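Local coordinates for protein PrgZ (Enterococcus faecalis, PDB 4FAJ) that acts as a membrane-anchored extracellular substrate-binding protein that binds a peptide pheromone and probably serves in peptide uptake, at residues Ser467-Asp472 against Pro476-Ala481. Numbering follows the deposited sequence.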
# COMPACT_ATOMS: atom_id res chain seq x y z
N SER A 467 -8.74 7.97 0.69
CA SER A 467 -7.47 7.25 0.73
C SER A 467 -7.75 5.75 0.83
O SER A 467 -8.84 5.32 1.22
CB SER A 467 -6.60 7.74 1.90
OG SER A 467 -7.35 7.93 3.10
N GLY A 468 -6.76 4.95 0.45
CA GLY A 468 -6.92 3.51 0.37
C GLY A 468 -5.72 2.70 0.79
O GLY A 468 -4.68 3.25 1.18
N TRP A 469 -5.89 1.38 0.72
CA TRP A 469 -4.86 0.44 1.13
C TRP A 469 -4.79 -0.64 0.06
O TRP A 469 -5.84 -1.13 -0.38
CB TRP A 469 -5.23 -0.19 2.47
CG TRP A 469 -4.16 -1.12 3.04
CD1 TRP A 469 -4.15 -2.48 3.02
CD2 TRP A 469 -2.97 -0.72 3.70
NE1 TRP A 469 -3.01 -2.96 3.64
CE2 TRP A 469 -2.27 -1.89 4.07
CE3 TRP A 469 -2.41 0.53 4.01
CZ2 TRP A 469 -1.05 -1.85 4.74
CZ3 TRP A 469 -1.20 0.57 4.69
CH2 TRP A 469 -0.52 -0.61 5.03
N GLN A 470 -3.58 -0.98 -0.37
CA GLN A 470 -3.37 -2.21 -1.13
C GLN A 470 -2.71 -3.24 -0.23
O GLN A 470 -1.72 -2.94 0.43
CB GLN A 470 -2.49 -1.99 -2.37
CG GLN A 470 -2.03 -3.33 -2.99
CD GLN A 470 -1.90 -3.30 -4.48
OE1 GLN A 470 -2.79 -2.81 -5.18
NE2 GLN A 470 -0.79 -3.87 -5.01
N ALA A 471 -3.25 -4.46 -0.22
CA ALA A 471 -2.71 -5.53 0.60
C ALA A 471 -1.23 -5.68 0.31
O ALA A 471 -0.82 -5.59 -0.84
CB ALA A 471 -3.41 -6.84 0.32
N ASP A 472 -0.45 -5.90 1.36
CA ASP A 472 0.98 -6.18 1.23
C ASP A 472 1.19 -7.69 1.06
O ASP A 472 2.19 -8.11 0.49
CB ASP A 472 1.74 -5.69 2.47
CG ASP A 472 1.76 -4.18 2.60
OD1 ASP A 472 1.88 -3.47 1.57
OD2 ASP A 472 1.66 -3.70 3.76
N PRO A 476 -6.44 -11.48 4.99
CA PRO A 476 -7.31 -10.38 5.41
C PRO A 476 -6.68 -9.44 6.45
O PRO A 476 -7.01 -8.24 6.48
CB PRO A 476 -8.55 -11.07 5.99
CG PRO A 476 -8.52 -12.44 5.49
CD PRO A 476 -7.12 -12.79 5.05
N ILE A 477 -5.77 -9.96 7.27
CA ILE A 477 -5.15 -9.16 8.33
C ILE A 477 -4.30 -7.99 7.78
O ILE A 477 -4.12 -7.01 8.47
CB ILE A 477 -4.31 -10.05 9.31
CG1 ILE A 477 -4.00 -9.34 10.63
CG2 ILE A 477 -2.98 -10.45 8.68
CD1 ILE A 477 -5.17 -8.74 11.38
N SER A 478 -3.82 -8.06 6.54
CA SER A 478 -3.10 -6.91 5.96
C SER A 478 -3.99 -5.66 6.00
O SER A 478 -3.53 -4.57 6.37
CB SER A 478 -2.60 -7.20 4.54
OG SER A 478 -1.91 -6.07 4.01
N PHE A 479 -5.28 -5.83 5.69
CA PHE A 479 -6.25 -4.73 5.82
C PHE A 479 -6.71 -4.46 7.24
O PHE A 479 -6.73 -3.30 7.69
CB PHE A 479 -7.49 -5.03 4.98
CG PHE A 479 -7.32 -4.68 3.53
CD1 PHE A 479 -6.70 -5.56 2.68
CD2 PHE A 479 -7.79 -3.46 3.03
CE1 PHE A 479 -6.53 -5.25 1.34
CE2 PHE A 479 -7.63 -3.15 1.68
CZ PHE A 479 -6.99 -4.04 0.85
N LEU A 480 -7.12 -5.51 7.94
CA LEU A 480 -7.83 -5.36 9.22
C LEU A 480 -6.94 -4.83 10.34
O LEU A 480 -7.41 -4.08 11.21
CB LEU A 480 -8.55 -6.68 9.60
CG LEU A 480 -9.57 -7.22 8.58
CD1 LEU A 480 -10.10 -8.62 8.95
CD2 LEU A 480 -10.76 -6.24 8.39
N ALA A 481 -5.64 -5.14 10.29
CA ALA A 481 -4.68 -4.59 11.26
C ALA A 481 -4.63 -3.05 11.27
O ALA A 481 -4.32 -2.45 12.30
CB ALA A 481 -3.27 -5.15 11.00
O HOH W 1 0.12 -5.29 5.53
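W469 turns the edge of its indole onto F479: CD1 stands 3.6 Å above the phenyl plane, over its centre, and the five-membered ring makes a T-shaped stack with planes at 76° and centroids 4.8 Å apart. At the indole edge, in plane, lie S478 OG, F479 CE2 and the oxygen of a water. A471 CB approaches the phenyl obliquely and touches F479 CE1 at 3.6 Å. On the backbone side, W469 O lies 3.4 Å from F479 CZ, so main chain and side chain of one residue both pack against this ring.

The polar half of the contact converges on S478 OG, which a chi1 of 179° sets anti to the backbone N. D472 N donates to S478 OG over 3.0 Å in a nearly straight bond (169° at the hydrogen). W469 NE1 gives S478 OG a weak bond of 3.3 Å. The water also bonds to S478 OG, at 2.7 Å, and donates to D472 OD2.

The contact joins the C-terminal end of strand 464-470 to the short helix 477-480 that follows, across a brief connection. Beyond it, G468 and W469 pair antiparallel with the bound peptide, W469 packs on the peptide backbone, and D472 OD1 hydrogen-bonds to that backbone.

The NE1 bond to S478 OG and the CD1 edge of the indole over the phenyl face probably limit the rotation of W469, while D472 N and the water hold the buried hydroxyl. S478 and its water therefore form a second shell behind W469 and D472, two residues that meet the bound peptide directly.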